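Local coordinates for uncharacterized protein (PDB 2ZYZ) that probably serves as the structural subunit of an archaeal RNA-splicing endonuclease and is thought to bind nucleic acid, at residues I47-A50 / E54-L57; V23-V28 / L43-F48; V87-L90 / T96-Y99; Y59-V62 / E66-I69. One frame throughout, in Å; residues are numbered along the deposited sequence.

Contact 1 of 4, residues I47-A50 / E54-L57; sequences IFIA and ERYL
I49 lies directly across from L57, and its side chain rises from the sheet on the same face as that of L57. Its CB stands 4.0 Å from Y56 O. There the chain branches: CG2, anti to the backbone N (chi1 -58° for CG1), turns toward the start of the partner strand and meets Y56 O at 3.6 Å and, a little farther off, R55 CB. CG1 takes the other direction and comes within 4.2 Å of L57 CD1, while CD1 at the tip packs on L43 CD1, on strand 38-44, the neighbour of 47-51 on its other side. A beta-branched residue suits this place, because its two arms cover both the peptide and the leucine opposite. L57 CD1 is itself shared: it also touches I47 CG2 at 3.6 Å and lies close to F48 O.

These strands form the beta hairpin 47-51/55-62 in the middle of the mixed sheet. I49 and L57 are a non-hydrogen-bonded antiparallel pair. A50 and Y56 are the hydrogen-bonded pair next to it, joined by A50 N to Y56 O at 3.2 Å and by a shorter, nearly linear bond from Y56 N to A50 O (3.0 Å, 175° at the hydrogen). The same two carbonyls accept CA-H contacts from I49 and R55. The small A50 sits beside the larger Y56 on the face where F48 packs against helix 23-34; there the F48 ring lies nearly parallel to that of F58. Near the hairpin turn the extended R55 chain carries its charge outward into a salt bridge between its NE and E51 OE2.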
loop_
_atom_site.group_PDB
_atom_site.type_symbol
_atom_site.label_atom_id
_atom_site.label_comp_id
_atom_site.label_asym_id
_atom_site.label_seq_id
_atom_site.Cartn_x
_atom_site.Cartn_y
_atom_site.Cartn_z
ATOM N N ILE C 47 17.496 -16.818 9.086
ATOM C CA ILE C 47 16.764 -17.227 10.268
ATOM C C ILE C 47 17.687 -17.505 11.454
ATOM O O ILE C 47 18.609 -18.210 11.327
ATOM C CB ILE C 47 15.912 -18.441 9.994
ATOM C CG1 ILE C 47 14.993 -18.203 8.808
ATOM C CG2 ILE C 47 15.156 -18.794 11.173
ATOM C CD1 ILE C 47 14.259 -19.328 8.390
ATOM N N PHE C 48 17.404 -16.898 12.582
ATOM C CA PHE C 48 18.211 -17.106 13.760
ATOM C C PHE C 48 17.408 -16.926 15.030
ATOM O O PHE C 48 16.366 -16.410 14.975
ATOM C CB PHE C 48 19.451 -16.245 13.802
ATOM C CG PHE C 48 19.184 -14.789 13.818
ATOM C CD1 PHE C 48 19.120 -14.097 14.989
ATOM C CD2 PHE C 48 19.017 -14.086 12.649
ATOM C CE1 PHE C 48 18.906 -12.802 14.996
ATOM C CE2 PHE C 48 18.807 -12.768 12.695
ATOM C CZ PHE C 48 18.728 -12.137 13.887
ATOM N N ILE C 49 17.939 -17.399 16.145
ATOM C CA ILE C 49 17.342 -17.198 17.447
ATOM C C ILE C 49 18.209 -16.246 18.215
ATOM O O ILE C 49 19.387 -16.414 18.235
ATOM C CB ILE C 49 17.264 -18.515 18.231
ATOM C CG1 ILE C 49 16.468 -19.524 17.446
ATOM C CG2 ILE C 49 16.620 -18.304 19.607
ATOM C CD1 ILE C 49 16.487 -20.864 17.944
ATOM N N ALA C 50 17.607 -15.269 18.872
ATOM C CA ALA C 50 18.336 -14.384 19.734
ATOM C C ALA C 50 17.517 -14.125 20.970
ATOM O O ALA C 50 16.367 -14.345 20.966
ATOM C CB ALA C 50 18.650 -13.148 19.082
ATOM N N GLU C 54 13.064 -12.798 26.511
ATOM C CA GLU C 54 12.769 -14.148 26.081
ATOM C C GLU C 54 13.559 -14.443 24.819
ATOM O O GLU C 54 14.251 -13.603 24.363
ATOM C CB GLU C 54 11.279 -14.393 25.917
ATOM C CG GLU C 54 10.492 -13.377 25.168
ATOM C CD GLU C 54 8.930 -13.675 25.088
ATOM O OE1 GLU C 54 8.457 -14.820 25.175
ATOM O OE2 GLU C 54 8.155 -12.735 24.892
ATOM N N ARG C 55 13.487 -15.654 24.315
ATOM C CA ARG C 55 14.011 -15.963 22.997
ATOM C C ARG C 55 13.016 -15.715 21.896
ATOM O O ARG C 55 11.881 -16.053 22.013
ATOM C CB ARG C 55 14.466 -17.403 22.922
ATOM C CG ARG C 55 15.357 -17.782 24.053
ATOM C CD ARG C 55 16.117 -19.006 23.806
ATOM N NE ARG C 55 17.330 -19.058 24.593
ATOM C CZ ARG C 55 18.057 -20.167 24.703
ATOM N NH1 ARG C 55 19.136 -20.169 25.425
ATOM N NH2 ARG C 55 17.707 -21.256 24.051
ATOM N N TYR C 56 13.499 -15.134 20.813
ATOM C CA TYR C 56 12.695 -14.895 19.643
ATOM C C TYR C 56 13.295 -15.556 18.407
ATOM O O TYR C 56 14.445 -15.711 18.324
ATOM C CB TYR C 56 12.606 -13.406 19.359
ATOM C CG TYR C 56 12.132 -12.471 20.467
ATOM C CD1 TYR C 56 13.018 -11.959 21.349
ATOM C CD2 TYR C 56 10.841 -12.048 20.548
ATOM C CE1 TYR C 56 12.657 -11.147 22.292
ATOM C CE2 TYR C 56 10.462 -11.199 21.531
ATOM C CZ TYR C 56 11.399 -10.742 22.394
ATOM O OH TYR C 56 11.149 -9.854 23.410
ATOM N N LEU C 57 12.457 -15.876 17.454
ATOM C CA LEU C 57 12.905 -16.305 16.182
ATOM C C LEU C 57 12.876 -15.149 15.218
ATOM O O LEU C 57 11.839 -14.621 14.974
ATOM C CB LEU C 57 12.049 -17.443 15.674
ATOM C CG LEU C 57 12.376 -18.098 14.349
ATOM C CD1 LEU C 57 13.661 -18.812 14.444
ATOM C CD2 LEU C 57 11.295 -19.015 13.973
#

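Contact 2 of 4, residues V23-V28 / L43-F48; sequences VLQEQV and LDDKIF
Q25 leaves its helix with CG anti to the carbonyl carbon (chi1 -64°) and runs on extended, which carries its amide across to K46. For F48, chi1 of 61° swings the ring toward the helix, and V28 sends CG1 to meet it.

The Q25 amide crosses the start of the K46 chain at about a right angle. OE1 rests 3.4 Å from K46 CG and CD 3.7 Å from the same carbon, a contact of amide on methylene, while the rest of the lysine leads away. NE2 stands 3.8 Å from D45 OD2, too long for a hydrogen bond, though the attraction of amide for carboxylate may still be felt; its bond, a weak one, goes to M21 O. A glutamine suits this partly exposed border, since its stem is long enough to bridge and its amide tolerates polar surroundings. Deeper in, V28 CG1 approaches the ring edge of F48 at CZ, 4.1 Å away, and V28 packs on A89 and V91 of the sheet as well.

D45 and K46 occupy the central positions of a type II turn, K46 with a positive phi of 81°, and this turn links strands 38-44 and 47-51. The arrangement is that of an alpha/beta layer, with helix 23-34 lying over one face of the sheet and touching the tip of a tight beta hairpin.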
loop_
_atom_site.group_PDB
_atom_site.type_symbol
_atom_site.label_atom_id
_atom_site.label_comp_id
_atom_site.label_asym_id
_atom_site.label_seq_id
_atom_site.Cartn_x
_atom_site.Cartn_y
_atom_site.Cartn_z
ATOM N N VAL C 23 26.629 -7.819 4.338
ATOM C CA VAL C 23 26.662 -6.618 5.116
ATOM C C VAL C 23 25.323 -6.175 5.694
ATOM O O VAL C 23 25.253 -5.683 6.769
ATOM C CB VAL C 23 27.359 -5.484 4.421
ATOM C CG1 VAL C 23 26.650 -5.066 3.226
ATOM C CG2 VAL C 23 27.606 -4.383 5.358
ATOM N N LEU C 24 24.285 -6.340 4.908
ATOM C CA LEU C 24 22.927 -6.073 5.350
ATOM C C LEU C 24 22.504 -6.999 6.496
ATOM O O LEU C 24 22.004 -6.535 7.473
ATOM C CB LEU C 24 21.946 -6.105 4.189
ATOM C CG LEU C 24 22.168 -5.061 3.133
ATOM C CD1 LEU C 24 21.169 -5.204 2.037
ATOM C CD2 LEU C 24 22.168 -3.715 3.677
ATOM N N GLN C 25 22.708 -8.290 6.351
ATOM C CA GLN C 25 22.454 -9.181 7.443
ATOM C C GLN C 25 23.281 -8.825 8.675
ATOM O O GLN C 25 22.811 -8.864 9.754
ATOM C CB GLN C 25 22.665 -10.623 7.017
ATOM C CG GLN C 25 21.687 -11.037 5.967
ATOM C CD GLN C 25 21.539 -12.563 5.843
ATOM O OE1 GLN C 25 21.194 -13.246 6.809
ATOM N NE2 GLN C 25 21.816 -13.088 4.674
ATOM N N GLU C 26 24.525 -8.461 8.467
ATOM C CA GLU C 26 25.372 -8.078 9.566
ATOM C C GLU C 26 24.847 -6.870 10.291
ATOM O O GLU C 26 24.999 -6.774 11.452
ATOM C CB GLU C 26 26.829 -7.919 9.182
ATOM C CG GLU C 26 27.826 -8.084 10.345
ATOM C CD GLU C 26 27.744 -9.408 11.211
ATOM O OE1 GLU C 26 27.617 -10.535 10.701
ATOM O OE2 GLU C 26 27.891 -9.315 12.422
ATOM N N GLN C 27 24.185 -5.971 9.595
ATOM C CA GLN C 27 23.598 -4.794 10.239
ATOM C C GLN C 27 22.560 -5.190 11.304
ATOM O O GLN C 27 22.398 -4.523 12.271
ATOM C CB GLN C 27 22.969 -3.885 9.209
ATOM C CG GLN C 27 23.938 -3.143 8.400
ATOM C CD GLN C 27 24.605 -2.087 9.213
ATOM O OE1 GLN C 27 24.023 -1.038 9.460
ATOM N NE2 GLN C 27 25.749 -2.360 9.676
ATOM N N VAL C 28 21.857 -6.271 11.059
ATOM C CA VAL C 28 20.862 -6.743 11.983
ATOM C C VAL C 28 21.545 -7.278 13.255
ATOM O O VAL C 28 21.141 -6.985 14.316
ATOM C CB VAL C 28 19.995 -7.821 11.383
ATOM C CG1 VAL C 28 19.006 -8.384 12.387
ATOM C CG2 VAL C 28 19.303 -7.321 10.157
ATOM N N LEU C 43 19.999 -20.650 12.322
ATOM C CA LEU C 43 19.270 -21.788 11.810
ATOM C C LEU C 43 19.391 -21.926 10.325
ATOM O O LEU C 43 19.217 -22.969 9.769
ATOM C CB LEU C 43 17.792 -21.767 12.176
ATOM C CG LEU C 43 17.516 -21.728 13.656
ATOM C CD1 LEU C 43 16.093 -21.816 13.939
ATOM C CD2 LEU C 43 18.181 -22.889 14.290
ATOM N N ASP C 44 19.749 -20.847 9.677
ATOM C CA ASP C 44 19.593 -20.761 8.233
ATOM C C ASP C 44 20.065 -19.471 7.684
ATOM O O ASP C 44 20.407 -18.543 8.403
ATOM C CB ASP C 44 18.148 -20.943 7.833
ATOM C CG ASP C 44 17.969 -21.917 6.731
ATOM O OD1 ASP C 44 18.931 -22.234 6.002
ATOM O OD2 ASP C 44 16.837 -22.379 6.584
ATOM N N ASP C 45 20.107 -19.419 6.375
ATOM C CA ASP C 45 20.067 -18.156 5.750
ATOM C C ASP C 45 18.916 -17.380 6.336
ATOM O O ASP C 45 17.795 -17.732 6.168
ATOM C CB ASP C 45 19.794 -18.284 4.271
ATOM C CG ASP C 45 20.754 -17.514 3.464
ATOM O OD1 ASP C 45 21.782 -18.112 3.137
ATOM O OD2 ASP C 45 20.501 -16.345 3.140
ATOM N N LYS C 46 19.216 -16.323 7.030
ATOM C CA LYS C 46 18.217 -15.329 7.344
ATOM C C LYS C 46 17.312 -15.646 8.508
ATOM O O LYS C 46 16.494 -14.848 8.870
ATOM C CB LYS C 46 17.423 -14.953 6.128
ATOM C CG LYS C 46 18.162 -13.982 5.337
ATOM C CD LYS C 46 17.506 -13.667 4.076
ATOM C CE LYS C 46 16.938 -14.877 3.353
ATOM N NZ LYS C 46 16.247 -14.381 2.132
ATOM N N ILE C 47 17.496 -16.818 9.086
ATOM C CA ILE C 47 16.764 -17.227 10.268
ATOM C C ILE C 47 17.687 -17.505 11.454
ATOM O O ILE C 47 18.609 -18.210 11.327
ATOM C CB ILE C 47 15.912 -18.441 9.994
ATOM C CG1 ILE C 47 14.993 -18.203 8.808
ATOM C CG2 ILE C 47 15.156 -18.794 11.173
ATOM C CD1 ILE C 47 14.259 -19.328 8.390
ATOM N N PHE C 48 17.404 -16.898 12.582
ATOM C CA PHE C 48 18.211 -17.106 13.760
ATOM C C PHE C 48 17.408 -16.926 15.030
ATOM O O PHE C 48 16.366 -16.410 14.975
ATOM C CB PHE C 48 19.451 -16.245 13.802
ATOM C CG PHE C 48 19.184 -14.789 13.818
ATOM C CD1 PHE C 48 19.120 -14.097 14.989
ATOM C CD2 PHE C 48 19.017 -14.086 12.649
ATOM C CE1 PHE C 48 18.906 -12.802 14.996
ATOM C CE2 PHE C 48 18.807 -12.768 12.695
ATOM C CZ PHE C 48 18.728 -12.137 13.887
#

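Contact 3 of 4, residues V87-L90 / T96-Y99; sequences VLAL and TVTY
The beta hairpin of strands 86-91 and 97-104 sets A89 opposite Y99 and L90 opposite T98, at the edge of the sheet, where 97-104 is the outermost strand within this chain. L90 and T98 are the hydrogen-bonded pair: L90 N gives a bond of 2.8 Å to T98 O, and T98 N returns one of 3.0 Å to L90 O. CA-H contacts extend the ladder, Y99 CA to L88 O at 3.4 Å and V97 CA to L90 O at 3.3 Å. L90 also covers the T98 carbonyl with its own CB.

A89 and Y99 form the non-hydrogen-bonded pair on the other face, the one overlaid by helix 23-34, where V28 touches both A89 and V97. The smallness of alanine lets the tyrosine ring come close, with Y99 CE2 3.8 Å from A89 CB. With Y99 CG anti to the carbonyl carbon (chi1 -48°), the ring slants past A89, and Y99 CB meets V87 CG1 at 3.7 Å. That methyl is anti to the V87 backbone N, on the side of V87 facing the tyrosine. Aromatic carbons thus lie among aliphatic neighbours, and the hydroxyl, carried beyond them to the helix, makes a hydrogen bond with D31 OD2, a polar end met within a buried setting. The backbone of Y99 is hydrogen-bonded to another subunit, whose apolar side chains also pack on V87, L88 and Y99.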
loop_
_atom_site.group_PDB
_atom_site.type_symbol
_atom_site.label_atom_id
_atom_site.label_comp_id
_atom_site.label_asym_id
_atom_site.label_seq_id
_atom_site.Cartn_x
_atom_site.Cartn_y
_atom_site.Cartn_z
ATOM N N VAL C 87 9.904 -12.422 14.915
ATOM C CA VAL C 87 10.197 -11.033 14.653
ATOM C C VAL C 87 10.786 -10.980 13.262
ATOM O O VAL C 87 11.684 -11.693 12.960
ATOM C CB VAL C 87 11.201 -10.425 15.647
ATOM C CG1 VAL C 87 11.475 -8.995 15.360
ATOM C CG2 VAL C 87 10.689 -10.525 17.031
ATOM N N LEU C 88 10.228 -10.133 12.439
ATOM C CA LEU C 88 10.770 -9.842 11.132
ATOM C C LEU C 88 11.727 -8.677 11.237
ATOM O O LEU C 88 11.370 -7.653 11.658
ATOM C CB LEU C 88 9.662 -9.498 10.149
ATOM C CG LEU C 88 8.616 -10.567 9.992
ATOM C CD1 LEU C 88 7.459 -10.157 9.156
ATOM C CD2 LEU C 88 9.173 -11.886 9.655
ATOM N N ALA C 89 12.953 -8.871 10.816
ATOM C CA ALA C 89 13.900 -7.813 10.855
ATOM C C ALA C 89 13.982 -7.229 9.461
ATOM O O ALA C 89 14.501 -7.836 8.615
ATOM C CB ALA C 89 15.237 -8.340 11.259
ATOM N N LEU C 90 13.477 -6.029 9.284
ATOM C CA LEU C 90 13.426 -5.408 7.976
ATOM C C LEU C 90 14.613 -4.506 7.732
ATOM O O LEU C 90 14.843 -3.642 8.493
ATOM C CB LEU C 90 12.164 -4.595 7.826
ATOM C CG LEU C 90 10.874 -5.261 8.297
ATOM C CD1 LEU C 90 9.727 -4.387 8.154
ATOM C CD2 LEU C 90 10.596 -6.499 7.722
ATOM N N THR C 96 19.511 0.250 7.422
ATOM C CA THR C 96 18.685 0.628 8.547
ATOM C C THR C 96 17.709 -0.502 8.880
ATOM O O THR C 96 17.116 -1.045 8.012
ATOM C CB THR C 96 17.933 1.919 8.276
ATOM O OG1 THR C 96 18.833 2.964 7.992
ATOM C CG2 THR C 96 17.150 2.333 9.421
ATOM N N VAL C 97 17.578 -0.822 10.158
ATOM C CA VAL C 97 16.836 -1.963 10.592
ATOM C C VAL C 97 15.591 -1.595 11.402
ATOM O O VAL C 97 15.672 -0.814 12.284
ATOM C CB VAL C 97 17.680 -2.939 11.418
ATOM C CG1 VAL C 97 16.913 -4.184 11.639
ATOM C CG2 VAL C 97 18.958 -3.237 10.753
ATOM N N THR C 98 14.467 -2.169 11.048
ATOM C CA THR C 98 13.190 -1.949 11.702
ATOM C C THR C 98 12.572 -3.296 12.000
ATOM O O THR C 98 12.648 -4.135 11.192
ATOM C CB THR C 98 12.230 -1.214 10.740
ATOM O OG1 THR C 98 12.820 -0.003 10.328
ATOM C CG2 THR C 98 10.918 -0.879 11.419
ATOM N N TYR C 99 11.964 -3.500 13.159
ATOM C CA TYR C 99 11.415 -4.818 13.511
ATOM C C TYR C 99 9.885 -4.840 13.631
ATOM O O TYR C 99 9.307 -3.939 14.158
ATOM C CB TYR C 99 12.027 -5.393 14.792
ATOM C CG TYR C 99 13.547 -5.339 14.874
ATOM C CD1 TYR C 99 14.181 -4.246 15.361
ATOM C CD2 TYR C 99 14.315 -6.373 14.446
ATOM C CE1 TYR C 99 15.538 -4.202 15.454
ATOM C CE2 TYR C 99 15.639 -6.332 14.515
ATOM C CZ TYR C 99 16.274 -5.258 15.032
ATOM O OH TYR C 99 17.632 -5.224 15.083
#

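Contact 4 of 4, residues Y59-V62 / E66-I69; sequences YVMV and EVTI
The Y59 ring meets V67 through its hydroxyl, the two side chains coming from opposite directions: OH lies 3.6 Å from V67 CG1 and 4.0 Å from V67 CB. At the edge of the ring, beside CD2, lies L88 CD2, and I47 CG1 approaches CD1, one from each neighbouring strand, while T71 and V75 of helix 69-81 also touch the ring. With CG anti to the backbone N (chi1 -180°), the ring reaches out from the sheet toward the loop.

Residues 59-62 end the strand from which the chain rises into helix 69-81 and then returns in strand 86-91, parallel and adjacent to 55-62: a beta-alpha-beta crossover. V67 sits in the first connection of this unit, just ahead of T68, the helix N-cap, whose OG1 is hydrogen-bonded to T71 OG1. V67 CG2 takes M61 CE at 4.1 Å. The unbranched methionine can bend at its last torsion (chi3 66°) to bring that methyl to the valine, crossing it at about a right angle, while branched V67 offers one methyl to Y59 and the other to M61. V67 also packs on an apolar side chain of another subunit, and its backbone is hydrogen-bonded to that subunit.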
loop_
_atom_site.group_PDB
_atom_site.type_symbol
_atom_site.label_atom_id
_atom_site.label_comp_id
_atom_site.label_asym_id
_atom_site.label_seq_id
_atom_site.Cartn_x
_atom_site.Cartn_y
_atom_site.Cartn_z
ATOM N N TYR C 59 13.623 -13.397 11.474
ATOM C CA TYR C 59 13.704 -13.627 10.046
ATOM C C TYR C 59 14.035 -12.310 9.367
ATOM O O TYR C 59 13.363 -11.338 9.551
ATOM C CB TYR C 59 12.407 -14.226 9.519
ATOM C CG TYR C 59 12.384 -14.509 8.052
ATOM C CD1 TYR C 59 13.322 -15.296 7.478
ATOM C CD2 TYR C 59 11.414 -13.992 7.252
ATOM C CE1 TYR C 59 13.309 -15.557 6.181
ATOM C CE2 TYR C 59 11.409 -14.242 5.926
ATOM C CZ TYR C 59 12.364 -15.028 5.411
ATOM O OH TYR C 59 12.354 -15.262 4.124
ATOM N N VAL C 60 15.097 -12.283 8.587
ATOM C CA VAL C 60 15.600 -11.066 8.037
ATOM C C VAL C 60 14.994 -10.869 6.651
ATOM O O VAL C 60 15.055 -11.759 5.876
ATOM C CB VAL C 60 17.145 -11.095 7.887
ATOM C CG1 VAL C 60 17.609 -9.953 7.152
ATOM C CG2 VAL C 60 17.791 -11.151 9.192
ATOM N N MET C 61 14.435 -9.698 6.391
ATOM C CA MET C 61 13.889 -9.337 5.116
ATOM C C MET C 61 14.550 -8.084 4.588
ATOM O O MET C 61 14.465 -7.066 5.182
ATOM C CB MET C 61 12.382 -9.114 5.237
ATOM C CG MET C 61 11.679 -10.334 5.630
ATOM S SD MET C 61 9.911 -10.208 5.731
ATOM C CE MET C 61 9.427 -9.916 4.066
ATOM N N VAL C 62 15.217 -8.202 3.458
ATOM C CA VAL C 62 15.848 -7.086 2.791
ATOM C C VAL C 62 14.928 -6.335 1.806
ATOM O O VAL C 62 14.240 -6.925 1.067
ATOM C CB VAL C 62 17.167 -7.544 2.106
ATOM C CG1 VAL C 62 17.758 -6.481 1.271
ATOM C CG2 VAL C 62 18.129 -7.982 3.137
ATOM N N GLU C 66 11.664 -10.157 -2.424
ATOM C CA GLU C 66 10.370 -10.726 -2.155
ATOM C C GLU C 66 10.458 -12.139 -1.636
ATOM O O GLU C 66 11.304 -12.856 -2.005
ATOM C CB GLU C 66 9.548 -10.711 -3.435
ATOM C CG GLU C 66 8.130 -10.863 -3.254
ATOM C CD GLU C 66 7.380 -9.676 -3.742
ATOM O OE1 GLU C 66 7.757 -8.574 -3.381
ATOM O OE2 GLU C 66 6.477 -9.860 -4.543
ATOM N N VAL C 67 9.530 -12.523 -0.768
ATOM C CA VAL C 67 9.502 -13.888 -0.247
ATOM C C VAL C 67 8.092 -14.459 -0.332
ATOM O O VAL C 67 7.132 -13.802 0.071
ATOM C CB VAL C 67 9.986 -13.947 1.214
ATOM C CG1 VAL C 67 11.252 -13.123 1.386
ATOM C CG2 VAL C 67 8.892 -13.461 2.153
ATOM N N THR C 68 7.958 -15.675 -0.856
ATOM C CA THR C 68 6.645 -16.245 -1.000
ATOM C C THR C 68 5.826 -16.307 0.290
ATOM O O THR C 68 6.313 -16.386 1.340
ATOM C CB THR C 68 6.685 -17.656 -1.577
ATOM O OG1 THR C 68 7.202 -18.518 -0.613
ATOM C CG2 THR C 68 7.522 -17.728 -2.828
ATOM N N ILE C 69 4.524 -16.336 0.167
ATOM C CA ILE C 69 3.722 -16.509 1.321
ATOM C C ILE C 69 3.978 -17.826 2.047
ATOM O O ILE C 69 3.969 -17.904 3.240
ATOM C CB ILE C 69 2.246 -16.259 1.043
ATOM C CG1 ILE C 69 1.463 -16.180 2.338
ATOM C CG2 ILE C 69 1.676 -17.246 0.095
ATOM C CD1 ILE C 69 1.933 -15.101 3.162
#

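Contacts 1 and 3 are hairpin ladders within one sheet, buried and held by paired backbone hydrogen bonds, with mostly apolar side chains on the two faces; strand 55-62 lies against strand 86-91, and L57 O probably bonds V87 N to join them. Contacts 2 and 4 lack hydrogen bonds between their segments and work by side-chain packing. Contact 2 is partly buried, its amide and charged groups toward the surface and V28 and F48 inside; it shares I47 and F48 with contact 1. Contact 4 is wholly apolar apart from a tyrosine hydroxyl and buried between the end of strand 55-62 and the loop that follows it. Helix 23-34 links contacts 2 and 3 through V28 and A89, whereas contact 4 leads into helix 69-81.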